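Local coordinates for 4-oxalmesaconate hydratase (Pseudomonas putida, PDB 5CGZ), which catalyses the zinc-dependent hydration of 4-carboxy-2-hydroxymuconate (oxalomesaconic acid enol) to 4-carboxy-4-hydroxy-2-oxoadipate, the third step of gallate degradation, at residues A[4-9]-A[109-114]; A[32-37]-A[76-81]; A[100-105]-A[135-140]; A[104-109]-A[147-152]. All blocks are in the same frame, centred on the assembly; numbering follows the deposited sequence.

How the contacts relate
Contacts 1 and 2 lie in one sheet, about 10 Å apart between centres, because strands 3-8 and 31-36 are neighbours; together they set the parallel order 76-80, 31-36, 3-8, 110-112. Along the chain, contact 2 opens and closes between the two segments of contact 1. Contacts 3 and 4 follow contact 2 and interleave with contact 1; they start from the same end of helix 92-105, about 7 Å apart between centres, and join it to helix 122-138 and to the loop that follows. Arg104 of that helix also bridges to Glu79 in contact 2, while Phe109 is common to contacts 1 and 4. The zinc site adjoins contact 1, whereas contacts 3 and 4 are structural packing away from it.

Contact 1: A[4-9]-A[109-114]; sequences ALVVSA and FVLSHS
Val6 packs on Leu111 and Leu5 on Val110 where two neighbouring parallel strands, 3-8 and 110-112, run side by side in the core of the Rossmann-like sheet, their axes 4.7 Å apart. Three backbone bonds hold them: Leu5 N to Phe109 O, Leu111 N to Leu5 O, and Val7 N to Leu111 O, the last at 2.8 Å and nearly straight at the carbonyl. At the N-terminal end, Ala4 CB sits over the centre of the Phe109 ring, a CH-pi contact of 3.5 Å to the centroid. The ring reaches this place because CG of Phe109 stands between its backbone N and carbonyl carbon (chi1 65°). Leu239 of the second subunit packs against Phe109 as well.

The Ser112 side chain reaches toward the partner strand. Its CB is 3.5 Å from Val7 O, and OG, further out, donates to that same oxygen at 2.7 Å, tilted from the carbonyl plane. The bond continues the cross-strand pairing through a side chain instead of a main-chain N-H. Beyond it the strands give way to the zinc-site loops. The metal is bound by His10, Asp13, Glu44 and His123; the side chain of His113 comes within about 4 Å of it, and its ring is stacked with that of His123. On the strand side, Ala9 N donates to NE2 of His113 over 2.9 Å with an N-H...N angle of 170°, while Ala9 CB rests 3.4 Å from the same nitrogen.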
loop_
_atom_site.group_PDB
_atom_site.type_symbol
_atom_site.label_atom_id
_atom_site.label_comp_id
_atom_site.label_asym_id
_atom_site.label_seq_id
_atom_site.Cartn_x
_atom_site.Cartn_y
_atom_site.Cartn_z
ATOM N N ALA A 4 -26.597 -18.128 6.379
ATOM C CA ALA A 4 -25.315 -17.422 6.367
ATOM C C ALA A 4 -24.505 -17.838 7.585
ATOM O O ALA A 4 -25.042 -18.414 8.538
ATOM C CB ALA A 4 -25.516 -15.888 6.331
ATOM N N LEU A 5 -23.212 -17.538 7.549
ATOM C CA LEU A 5 -22.261 -18.096 8.494
ATOM C C LEU A 5 -21.390 -17.018 9.129
ATOM O O LEU A 5 -20.910 -16.101 8.448
ATOM C CB LEU A 5 -21.373 -19.130 7.784
ATOM C CG LEU A 5 -20.249 -19.752 8.615
ATOM C CD1 LEU A 5 -20.841 -20.638 9.720
ATOM C CD2 LEU A 5 -19.286 -20.546 7.729
ATOM N N VAL A 6 -21.177 -17.138 10.431
ATOM C CA VAL A 6 -20.249 -16.264 11.131
ATOM C C VAL A 6 -19.164 -17.129 11.764
ATOM O O VAL A 6 -19.472 -18.076 12.487
ATOM C CB VAL A 6 -20.966 -15.416 12.205
ATOM C CG1 VAL A 6 -19.967 -14.544 12.977
ATOM C CG2 VAL A 6 -22.043 -14.570 11.556
ATOM N N VAL A 7 -17.901 -16.836 11.464
ATOM C CA VAL A 7 -16.791 -17.556 12.095
ATOM C C VAL A 7 -16.062 -16.661 13.099
ATOM O O VAL A 7 -15.354 -15.721 12.726
ATOM C CB VAL A 7 -15.796 -18.081 11.065
ATOM C CG1 VAL A 7 -14.702 -18.893 11.757
ATOM C CG2 VAL A 7 -16.522 -18.936 10.038
ATOM N N SER A 8 -16.256 -16.981 14.373
ATOM C CA SER A 8 -15.796 -16.181 15.499
ATOM C C SER A 8 -14.587 -16.852 16.166
ATOM O O SER A 8 -14.673 -18.019 16.549
ATOM C CB SER A 8 -16.963 -16.020 16.485
ATOM O OG SER A 8 -16.649 -15.183 17.570
ATOM N N ALA A 9 -13.458 -16.153 16.292
ATOM C CA ALA A 9 -12.272 -16.783 16.896
ATOM C C ALA A 9 -12.525 -17.170 18.357
ATOM O O ALA A 9 -12.193 -18.271 18.800
ATOM C CB ALA A 9 -11.065 -15.863 16.812
ATOM N N PHE A 109 -23.404 -15.791 2.677
ATOM C CA PHE A 109 -22.260 -14.928 2.949
ATOM C C PHE A 109 -21.613 -15.354 4.256
ATOM O O PHE A 109 -22.211 -16.103 5.041
ATOM C CB PHE A 109 -22.670 -13.441 2.982
ATOM C CG PHE A 109 -23.621 -13.073 4.105
ATOM C CD1 PHE A 109 -23.136 -12.714 5.357
ATOM C CD2 PHE A 109 -24.994 -13.053 3.893
ATOM C CE1 PHE A 109 -24.005 -12.360 6.388
ATOM C CE2 PHE A 109 -25.871 -12.699 4.915
ATOM C CZ PHE A 109 -25.377 -12.355 6.167
ATOM N N VAL A 110 -20.382 -14.898 4.468
ATOM C CA VAL A 110 -19.613 -15.253 5.656
ATOM C C VAL A 110 -19.049 -14.006 6.334
ATOM O O VAL A 110 -18.532 -13.108 5.668
ATOM C CB VAL A 110 -18.452 -16.199 5.304
ATOM C CG1 VAL A 110 -17.782 -16.718 6.576
ATOM C CG2 VAL A 110 -18.954 -17.346 4.446
ATOM N N LEU A 111 -19.148 -13.949 7.659
ATOM C CA LEU A 111 -18.521 -12.869 8.421
ATOM C C LEU A 111 -17.410 -13.439 9.295
ATOM O O LEU A 111 -17.606 -14.459 9.964
ATOM C CB LEU A 111 -19.550 -12.148 9.297
ATOM C CG LEU A 111 -20.855 -11.697 8.649
ATOM C CD1 LEU A 111 -21.666 -10.881 9.637
ATOM C CD2 LEU A 111 -20.557 -10.886 7.399
ATOM N N SER A 112 -16.241 -12.806 9.287
ATOM C CA SER A 112 -15.182 -13.206 10.210
ATOM C C SER A 112 -14.259 -12.014 10.483
ATOM O O SER A 112 -14.634 -10.867 10.207
ATOM C CB SER A 112 -14.406 -14.414 9.665
ATOM O OG SER A 112 -13.639 -15.029 10.694
ATOM N N HIS A 113 -13.063 -12.282 11.011
ATOM C CA HIS A 113 -12.155 -11.220 11.487
ATOM C C HIS A 113 -11.292 -10.593 10.388
ATOM O O HIS A 113 -11.148 -11.154 9.308
ATOM C CB HIS A 113 -11.220 -11.768 12.574
ATOM C CG HIS A 113 -11.926 -12.271 13.793
ATOM N ND1 HIS A 113 -12.091 -11.503 14.932
ATOM C CD2 HIS A 113 -12.492 -13.467 14.072
ATOM C CE1 HIS A 113 -12.733 -12.202 15.846
ATOM N NE2 HIS A 113 -12.988 -13.403 15.351
ATOM N N SER A 114 -10.687 -9.447 10.686
ATOM C CA SER A 114 -9.731 -8.832 9.767
ATOM C C SER A 114 -8.513 -9.735 9.607
ATOM O O SER A 114 -8.189 -10.512 10.511
ATOM C CB SER A 114 -9.303 -7.442 10.274
ATOM O OG SER A 114 -8.636 -7.535 11.528
#

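Contact 2: A[32-37]-A[76-81]; sequences MHVVCL and ASVEFF
The His33 ring is held at its edge from two directions: Ser77 OG meets ND1 at 2.7 Å and Glu79 OE1 meets NE2 at 2.5 Å, both near the ring plane. Ring and carboxylate planes are turned 64° apart, and OE1 takes the NE2 hydrogen on its anti lone pair. The Phe81 ring, by contrast, carries Val35 CG1 over one face, displaced toward the rim, in a CH-pi contact 3.9 Å from the centroid, and has Glu79 OE2 in plane at its edge. Leu37 CD2 approaches Phe81 obliquely, as Cys36 CB does the Phe80 ring.

The two strands that carry these groups, 31-36 and 76-80, run parallel, the latter outermost within this chain. Five backbone bonds join the segments, among them Cys36 N to Glu79 O at 2.9 Å. Side chains alternate between two faces: Val34 and Cys36 pack against Val78 on the face that meets helices 13-27 and 56-74, while His33, Val35 and Glu79 meet helix 92-105 on the other.

Glu79 folds back toward His33 from a chi1 of 73°, which sets CG between the backbone N and carbonyl carbon and lets OE1 reach NE2. A water links Ser77 OG, at 2.7 Å, weakly to Met32 O. OE1 also receives a salt bridge from Arg104 of helix 92-105, so one carboxylate oxygen is shared by an imidazole N-H and a guanidinium, which would probably stabilise its negative charge.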
loop_
_atom_site.group_PDB
_atom_site.type_symbol
_atom_site.label_atom_id
_atom_site.label_comp_id
_atom_site.label_asym_id
_atom_site.label_seq_id
_atom_site.Cartn_x
_atom_site.Cartn_y
_atom_site.Cartn_z
ATOM N N MET A 32 -29.210 -18.082 10.440
ATOM C CA MET A 32 -27.877 -17.618 10.779
ATOM C C MET A 32 -27.184 -18.637 11.667
ATOM O O MET A 32 -27.717 -19.015 12.706
ATOM C CB MET A 32 -27.944 -16.257 11.474
ATOM C CG MET A 32 -28.533 -15.139 10.598
ATOM S SD MET A 32 -27.595 -14.869 9.070
ATOM C CE MET A 32 -25.951 -14.565 9.741
ATOM N N HIS A 33 -26.001 -19.083 11.252
ATOM C CA HIS A 33 -25.213 -20.017 12.057
ATOM C C HIS A 33 -23.866 -19.424 12.462
ATOM O O HIS A 33 -23.154 -18.848 11.634
ATOM C CB HIS A 33 -24.979 -21.327 11.298
ATOM C CG HIS A 33 -24.301 -22.376 12.125
ATOM N ND1 HIS A 33 -24.849 -22.873 13.293
ATOM C CD2 HIS A 33 -23.112 -23.009 11.971
ATOM C CE1 HIS A 33 -24.031 -23.770 13.815
ATOM N NE2 HIS A 33 -22.967 -23.872 13.032
ATOM N N VAL A 34 -23.513 -19.594 13.729
ATOM C CA VAL A 34 -22.252 -19.102 14.262
ATOM C C VAL A 34 -21.349 -20.262 14.677
ATOM O O VAL A 34 -21.771 -21.154 15.423
ATOM C CB VAL A 34 -22.483 -18.179 15.475
ATOM C CG1 VAL A 34 -21.159 -17.727 16.093
ATOM C CG2 VAL A 34 -23.309 -16.977 15.064
ATOM N N VAL A 35 -20.118 -20.260 14.177
ATOM C CA VAL A 35 -19.080 -21.133 14.710
ATOM C C VAL A 35 -18.134 -20.318 15.596
ATOM O O VAL A 35 -17.516 -19.359 15.126
ATOM C CB VAL A 35 -18.250 -21.813 13.608
ATOM C CG1 VAL A 35 -17.078 -22.571 14.226
ATOM C CG2 VAL A 35 -19.107 -22.743 12.766
ATOM N N CYS A 36 -18.037 -20.695 16.871
ATOM C CA CYS A 36 -17.025 -20.151 17.776
ATOM C C CYS A 36 -15.868 -21.128 17.880
ATOM O O CYS A 36 -16.019 -22.210 18.446
ATOM C CB CYS A 36 -17.603 -19.895 19.163
ATOM S SG CYS A 36 -18.959 -18.723 19.209
ATOM N N LEU A 37 -14.712 -20.756 17.343
ATOM C CA LEU A 37 -13.595 -21.690 17.284
ATOM C C LEU A 37 -13.062 -21.996 18.684
ATOM O O LEU A 37 -12.626 -23.116 18.961
ATOM C CB LEU A 37 -12.479 -21.144 16.386
ATOM C CG LEU A 37 -12.849 -20.978 14.904
ATOM C CD1 LEU A 37 -11.758 -20.229 14.144
ATOM C CD2 LEU A 37 -13.127 -22.326 14.251
ATOM N N ALA A 76 -29.761 -16.751 16.140
ATOM C CA ALA A 76 -28.803 -17.603 15.438
ATOM C C ALA A 76 -28.627 -18.924 16.151
ATOM O O ALA A 76 -28.864 -19.018 17.353
ATOM C CB ALA A 76 -27.454 -16.912 15.324
ATOM N N SER A 77 -28.196 -19.945 15.418
ATOM C CA SER A 77 -27.692 -21.147 16.063
ATOM C C SER A 77 -26.189 -20.973 16.250
ATOM O O SER A 77 -25.565 -20.168 15.551
ATOM C CB SER A 77 -28.010 -22.394 15.238
ATOM O OG SER A 77 -27.448 -22.313 13.940
ATOM N N VAL A 78 -25.607 -21.704 17.195
ATOM C CA VAL A 78 -24.178 -21.576 17.477
ATOM C C VAL A 78 -23.563 -22.926 17.839
ATOM O O VAL A 78 -24.186 -23.740 18.523
ATOM C CB VAL A 78 -23.921 -20.565 18.616
ATOM C CG1 VAL A 78 -24.668 -20.981 19.872
ATOM C CG2 VAL A 78 -22.418 -20.422 18.888
ATOM N N GLU A 79 -22.353 -23.179 17.352
ATOM C CA GLU A 79 -21.620 -24.372 17.760
ATOM C C GLU A 79 -20.214 -23.981 18.182
ATOM O O GLU A 79 -19.721 -22.908 17.813
ATOM C CB GLU A 79 -21.588 -25.419 16.640
ATOM C CG GLU A 79 -20.686 -25.081 15.477
ATOM C CD GLU A 79 -20.760 -26.118 14.368
ATOM O OE1 GLU A 79 -21.414 -25.851 13.332
ATOM O OE2 GLU A 79 -20.161 -27.200 14.525
ATOM N N PHE A 80 -19.574 -24.856 18.954
ATOM C CA PHE A 80 -18.290 -24.553 19.573
ATOM C C PHE A 80 -17.229 -25.595 19.219
ATOM O O PHE A 80 -17.342 -26.743 19.632
ATOM C CB PHE A 80 -18.471 -24.462 21.094
ATOM C CG PHE A 80 -19.535 -23.487 21.507
ATOM C CD1 PHE A 80 -19.241 -22.136 21.644
ATOM C CD2 PHE A 80 -20.836 -23.912 21.735
ATOM C CE1 PHE A 80 -20.220 -21.230 22.013
ATOM C CE2 PHE A 80 -21.819 -23.010 22.106
ATOM C CZ PHE A 80 -21.509 -21.666 22.245
ATOM N N PHE A 81 -16.210 -25.211 18.451
ATOM C CA PHE A 81 -15.167 -26.167 18.088
ATOM C C PHE A 81 -14.243 -26.454 19.266
ATOM O O PHE A 81 -13.585 -27.492 19.293
ATOM C CB PHE A 81 -14.320 -25.670 16.908
ATOM C CG PHE A 81 -14.938 -25.906 15.560
ATOM C CD1 PHE A 81 -16.296 -26.158 15.431
ATOM C CD2 PHE A 81 -14.152 -25.877 14.416
ATOM C CE1 PHE A 81 -16.861 -26.368 14.180
ATOM C CE2 PHE A 81 -14.707 -26.086 13.168
ATOM C CZ PHE A 81 -16.067 -26.328 13.047
HETATM O O HOH W 1 -29.167 -21.919 11.926
#

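Contact 3: A[100-105]-A[135-140]; sequences DVYRRV and IIAQAE
Arg103 reaches from helix 92-105 to the C-terminal end of helix 122-138 and takes hold of the carbonyl oxygen of Ala137 side-on, with two nitrogens on one atom. NE makes the straighter bond, 2.8 Å with an angle of 162°. NH2 stands above the carbonyl plane and makes a longer, more bent bond of 3.2 Å at 136°. The oxygen lies in the guanidinium plane, and Ala139 O also comes to its edge, 2.8 Å from NH2. Next to this polar grip, CB of Ala137 touches CB of Tyr102 at 3.7 Å, the apolar contact between the two segments.

The arginine gets there by bending at chi2 (-78°), running straight through chi3 and turning the guanidinium at NE. Further out, NH1 forms a salt bridge with Glu146 and a hydrogen bond to Tyr142 O, which would hold the guanidinium in this rotation. Ala137 O also accepts a probable backbone hydrogen bond from Val149 N. Tyr86 of the third subunit packs on Ile135 and Ile136. An arginine of one helix binding a main-chain carbonyl near the C-terminal end of another makes this a helix-to-helix contact of the alpha/beta fold, away from the zinc site.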
loop_
_atom_site.group_PDB
_atom_site.type_symbol
_atom_site.label_atom_id
_atom_site.label_comp_id
_atom_site.label_asym_id
_atom_site.label_seq_id
_atom_site.Cartn_x
_atom_site.Cartn_y
_atom_site.Cartn_z
ATOM N N ASP A 100 -16.934 -28.835 6.438
ATOM C CA ASP A 100 -18.183 -29.580 6.597
ATOM C C ASP A 100 -19.321 -28.666 7.066
ATOM O O ASP A 100 -20.468 -28.847 6.660
ATOM C CB ASP A 100 -17.999 -30.744 7.576
ATOM C CG ASP A 100 -17.058 -31.825 7.035
ATOM O OD1 ASP A 100 -16.807 -31.861 5.806
ATOM O OD2 ASP A 100 -16.572 -32.641 7.846
ATOM N N VAL A 101 -19.016 -27.690 7.918
ATOM C CA VAL A 101 -20.033 -26.712 8.299
ATOM C C VAL A 101 -20.522 -25.971 7.057
ATOM O O VAL A 101 -21.728 -25.788 6.873
ATOM C CB VAL A 101 -19.507 -25.712 9.347
ATOM C CG1 VAL A 101 -20.536 -24.607 9.610
ATOM C CG2 VAL A 101 -19.167 -26.453 10.643
ATOM N N TYR A 102 -19.588 -25.558 6.197
ATOM C CA TYR A 102 -19.944 -24.889 4.944
ATOM C C TYR A 102 -20.858 -25.758 4.090
ATOM O O TYR A 102 -21.859 -25.281 3.552
ATOM C CB TYR A 102 -18.695 -24.544 4.128
ATOM C CG TYR A 102 -18.066 -23.185 4.398
ATOM C CD1 TYR A 102 -18.487 -22.050 3.708
ATOM C CD2 TYR A 102 -17.009 -23.050 5.300
ATOM C CE1 TYR A 102 -17.889 -20.802 3.931
ATOM C CE2 TYR A 102 -16.399 -21.806 5.527
ATOM C CZ TYR A 102 -16.849 -20.690 4.840
ATOM O OH TYR A 102 -16.256 -19.467 5.060
ATOM N N ARG A 103 -20.490 -27.028 3.940
ATOM C CA ARG A 103 -21.264 -27.947 3.105
ATOM C C ARG A 103 -22.688 -28.118 3.658
ATOM O O ARG A 103 -23.649 -28.218 2.900
ATOM C CB ARG A 103 -20.550 -29.302 3.000
ATOM C CG ARG A 103 -19.301 -29.314 2.102
ATOM C CD ARG A 103 -19.696 -29.364 0.647
ATOM N NE ARG A 103 -18.580 -29.293 -0.294
ATOM C CZ ARG A 103 -17.897 -30.344 -0.748
ATOM N NH1 ARG A 103 -18.189 -31.573 -0.326
ATOM N NH2 ARG A 103 -16.910 -30.164 -1.627
ATOM N N ARG A 104 -22.821 -28.122 4.979
ATOM C CA ARG A 104 -24.124 -28.288 5.620
ATOM C C ARG A 104 -24.964 -27.006 5.589
ATOM O O ARG A 104 -26.150 -27.030 5.282
ATOM C CB ARG A 104 -23.933 -28.748 7.067
ATOM C CG ARG A 104 -25.223 -28.976 7.826
ATOM C CD ARG A 104 -24.952 -29.396 9.267
ATOM N NE ARG A 104 -24.593 -28.268 10.128
ATOM C CZ ARG A 104 -23.405 -28.117 10.714
ATOM N NH1 ARG A 104 -22.447 -29.024 10.533
ATOM N NH2 ARG A 104 -23.174 -27.060 11.485
ATOM N N VAL A 105 -24.341 -25.880 5.905
ATOM C CA VAL A 105 -25.064 -24.622 6.006
ATOM C C VAL A 105 -25.321 -23.982 4.634
ATOM O O VAL A 105 -26.345 -23.325 4.431
ATOM C CB VAL A 105 -24.294 -23.627 6.908
ATOM C CG1 VAL A 105 -24.919 -22.229 6.832
ATOM C CG2 VAL A 105 -24.255 -24.144 8.346
ATOM N N ILE A 135 -13.047 -22.485 0.387
ATOM C CA ILE A 135 -12.508 -22.962 -0.880
ATOM C C ILE A 135 -12.493 -24.501 -0.938
ATOM O O ILE A 135 -12.829 -25.084 -1.971
ATOM C CB ILE A 135 -11.090 -22.404 -1.124
ATOM C CG1 ILE A 135 -11.147 -20.874 -1.299
ATOM C CG2 ILE A 135 -10.448 -23.076 -2.339
ATOM C CD1 ILE A 135 -9.799 -20.179 -1.196
ATOM N N ILE A 136 -12.109 -25.156 0.157
ATOM C CA ILE A 136 -12.166 -26.621 0.211
ATOM C C ILE A 136 -13.585 -27.094 -0.111
ATOM O O ILE A 136 -13.777 -28.033 -0.890
ATOM C CB ILE A 136 -11.754 -27.182 1.593
ATOM C CG1 ILE A 136 -10.333 -26.735 1.966
ATOM C CG2 ILE A 136 -11.886 -28.727 1.618
ATOM C CD1 ILE A 136 -9.293 -27.060 0.918
ATOM N N ALA A 137 -14.573 -26.411 0.466
ATOM C CA ALA A 137 -15.980 -26.775 0.280
ATOM C C ALA A 137 -16.468 -26.537 -1.156
ATOM O O ALA A 137 -17.509 -27.068 -1.568
ATOM C CB ALA A 137 -16.850 -26.012 1.268
ATOM N N GLN A 138 -15.716 -25.744 -1.917
ATOM C CA GLN A 138 -16.001 -25.553 -3.338
ATOM C C GLN A 138 -15.522 -26.720 -4.214
ATOM O O GLN A 138 -15.954 -26.861 -5.357
ATOM C CB GLN A 138 -15.340 -24.268 -3.846
ATOM C CG GLN A 138 -15.888 -22.962 -3.278
ATOM C CD GLN A 138 -15.078 -21.764 -3.770
ATOM O OE1 GLN A 138 -13.875 -21.890 -4.018
ATOM N NE2 GLN A 138 -15.731 -20.604 -3.917
ATOM N N ALA A 139 -14.607 -27.534 -3.693
ATOM C CA ALA A 139 -13.903 -28.511 -4.531
ATOM C C ALA A 139 -14.721 -29.780 -4.761
ATOM O O ALA A 139 -15.117 -30.455 -3.813
ATOM C CB ALA A 139 -12.560 -28.867 -3.909
ATOM N N GLU A 140 -14.964 -30.104 -6.027
ATOM C CA GLU A 140 -15.763 -31.278 -6.355
ATOM C C GLU A 140 -14.995 -32.555 -5.997
ATOM O O GLU A 140 -15.565 -33.642 -5.946
ATOM C CB GLU A 140 -16.171 -31.243 -7.836
ATOM C CG GLU A 140 -17.248 -30.179 -8.094
ATOM C CD GLU A 140 -17.674 -30.055 -9.551
ATOM O OE1 GLU A 140 -17.838 -28.904 -10.023
ATOM O OE2 GLU A 140 -17.863 -31.094 -10.220
#

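Contact 4: A[104-109]-A[147-152]; sequences RVQPEF and KIVGAP
Gln106 and Pro107, just past the end of helix 92-105, pack against Lys147, Val149 and Pro152 in a loop-to-loop contact at the edge of the fold, where the chain turns toward strand 110-112 and the facing loop runs on to strand 154-157. The touching parts run nearly parallel, their end-to-end directions 6° apart. Little of the grip is polar. NE2 of Gln106 makes a weak hydrogen bond to Lys147 O, 3.2 Å long and bent to 127°; its stronger partner is Arg103 O, in the preceding helix. On the other branch of the amide, OE1 accepts from a water at 2.8 Å, and that water in turn accepts from Gly150 N at 3.0 Å, so the loop backbone is bridged to the side chain through solvent.

A kink at chi2 swings the Gln106 amide across the extended chain of Lys147; the two cross at a slant, with Lys147 CD 4.0 Å from NE2. Val149 CG2 lies near OE1.

At the other end, Pro152 turns its CB toward the backbone: CB is 3.2 Å from Pro107 O and 3.3 Å from Glu108 O, contacts of a carbon with two carbonyl oxygens. Outside the pair, Pro107 packs on Tyr102 and Leu5, and Ala240 of the second subunit lies against Glu108. Gln106 leaves helical angles with a positive phi of 49°; segment 104-109 is thus the helix-to-strand connection of an alpha/beta Rossmann-like fold, packed here on the loop between helix 122-138 and strand 154-157.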
loop_
_atom_site.group_PDB
_atom_site.type_symbol
_atom_site.label_atom_id
_atom_site.label_comp_id
_atom_site.label_asym_id
_atom_site.label_seq_id
_atom_site.Cartn_x
_atom_site.Cartn_y
_atom_site.Cartn_z
ATOM N N ARG A 104 -22.821 -28.122 4.979
ATOM C CA ARG A 104 -24.124 -28.288 5.620
ATOM C C ARG A 104 -24.964 -27.006 5.589
ATOM O O ARG A 104 -26.150 -27.030 5.282
ATOM C CB ARG A 104 -23.933 -28.748 7.067
ATOM C CG ARG A 104 -25.223 -28.976 7.826
ATOM C CD ARG A 104 -24.952 -29.396 9.267
ATOM N NE ARG A 104 -24.593 -28.268 10.128
ATOM C CZ ARG A 104 -23.405 -28.117 10.714
ATOM N NH1 ARG A 104 -22.447 -29.024 10.533
ATOM N NH2 ARG A 104 -23.174 -27.060 11.485
ATOM N N VAL A 105 -24.341 -25.880 5.905
ATOM C CA VAL A 105 -25.064 -24.622 6.006
ATOM C C VAL A 105 -25.321 -23.982 4.634
ATOM O O VAL A 105 -26.345 -23.325 4.431
ATOM C CB VAL A 105 -24.294 -23.627 6.908
ATOM C CG1 VAL A 105 -24.919 -22.229 6.832
ATOM C CG2 VAL A 105 -24.255 -24.144 8.346
ATOM N N GLN A 106 -24.398 -24.184 3.698
ATOM C CA GLN A 106 -24.475 -23.543 2.382
ATOM C C GLN A 106 -24.730 -22.031 2.497
ATOM O O GLN A 106 -25.685 -21.505 1.926
ATOM C CB GLN A 106 -25.572 -24.204 1.540
ATOM C CG GLN A 106 -25.301 -25.678 1.203
ATOM C CD GLN A 106 -24.310 -25.840 0.060
ATOM O OE1 GLN A 106 -24.156 -24.947 -0.771
ATOM N NE2 GLN A 106 -23.629 -26.982 0.020
ATOM N N PRO A 107 -23.873 -21.321 3.241
ATOM C CA PRO A 107 -24.161 -19.909 3.543
ATOM C C PRO A 107 -24.144 -18.999 2.310
ATOM O O PRO A 107 -23.391 -19.247 1.362
ATOM C CB PRO A 107 -23.040 -19.526 4.514
ATOM C CG PRO A 107 -21.894 -20.447 4.141
ATOM C CD PRO A 107 -22.556 -21.753 3.752
ATOM N N GLU A 108 -24.973 -17.954 2.332
ATOM C CA GLU A 108 -24.987 -16.954 1.267
ATOM C C GLU A 108 -23.869 -15.943 1.441
ATOM O O GLU A 108 -23.461 -15.289 0.480
ATOM C CB GLU A 108 -26.319 -16.210 1.223
ATOM C CG GLU A 108 -27.464 -17.011 0.621
ATOM C CD GLU A 108 -28.732 -16.179 0.507
ATOM O OE1 GLU A 108 -28.650 -14.919 0.543
ATOM O OE2 GLU A 108 -29.813 -16.784 0.387
ATOM N N PHE A 109 -23.404 -15.791 2.677
ATOM C CA PHE A 109 -22.260 -14.928 2.949
ATOM C C PHE A 109 -21.613 -15.354 4.256
ATOM O O PHE A 109 -22.211 -16.103 5.041
ATOM C CB PHE A 109 -22.670 -13.441 2.982
ATOM C CG PHE A 109 -23.621 -13.073 4.105
ATOM C CD1 PHE A 109 -23.136 -12.714 5.357
ATOM C CD2 PHE A 109 -24.994 -13.053 3.893
ATOM C CE1 PHE A 109 -24.005 -12.360 6.388
ATOM C CE2 PHE A 109 -25.871 -12.699 4.915
ATOM C CZ PHE A 109 -25.377 -12.355 6.167
ATOM N N LYS A 147 -23.036 -31.901 -2.376
ATOM C CA LYS A 147 -23.301 -30.611 -3.005
ATOM C C LYS A 147 -22.213 -29.599 -2.622
ATOM O O LYS A 147 -21.983 -29.353 -1.437
ATOM C CB LYS A 147 -24.676 -30.084 -2.594
ATOM C CG LYS A 147 -25.049 -28.798 -3.303
ATOM C CD LYS A 147 -26.302 -28.165 -2.721
ATOM C CE LYS A 147 -26.649 -26.891 -3.488
ATOM N NZ LYS A 147 -27.524 -25.979 -2.695
ATOM N N ILE A 148 -21.540 -29.024 -3.616
ATOM C CA ILE A 148 -20.453 -28.092 -3.338
ATOM C C ILE A 148 -20.990 -26.719 -2.950
ATOM O O ILE A 148 -22.154 -26.392 -3.189
ATOM C CB ILE A 148 -19.498 -27.929 -4.545
ATOM C CG1 ILE A 148 -20.200 -27.206 -5.698
ATOM C CG2 ILE A 148 -18.958 -29.283 -4.993
ATOM C CD1 ILE A 148 -19.320 -26.993 -6.907
ATOM N N VAL A 149 -20.123 -25.923 -2.341
ATOM C CA VAL A 149 -20.414 -24.532 -2.028
ATOM C C VAL A 149 -20.161 -23.664 -3.268
ATOM O O VAL A 149 -19.302 -23.995 -4.097
ATOM C CB VAL A 149 -19.552 -24.069 -0.834
ATOM C CG1 VAL A 149 -19.321 -22.575 -0.855
ATOM C CG2 VAL A 149 -20.189 -24.529 0.476
ATOM N N GLY A 150 -20.915 -22.575 -3.409
ATOM C CA GLY A 150 -20.705 -21.638 -4.508
ATOM C C GLY A 150 -19.630 -20.612 -4.161
ATOM O O GLY A 150 -18.520 -20.981 -3.773
ATOM N N ALA A 151 -19.959 -19.326 -4.281
ATOM C CA ALA A 151 -19.005 -18.262 -3.966
ATOM C C ALA A 151 -19.633 -17.212 -3.060
ATOM O O ALA A 151 -19.795 -16.067 -3.464
ATOM C CB ALA A 151 -18.481 -17.609 -5.254
ATOM N N PRO A 152 -20.001 -17.602 -1.831
ATOM C CA PRO A 152 -20.593 -16.609 -0.925
ATOM C C PRO A 152 -19.589 -15.509 -0.612
ATOM O O PRO A 152 -18.427 -15.814 -0.350
ATOM C CB PRO A 152 -20.933 -17.423 0.335
ATOM C CG PRO A 152 -19.987 -18.611 0.281
ATOM C CD PRO A 152 -19.827 -18.920 -1.189
HETATM O O HOH W 2 -23.405 -22.383 -1.731
#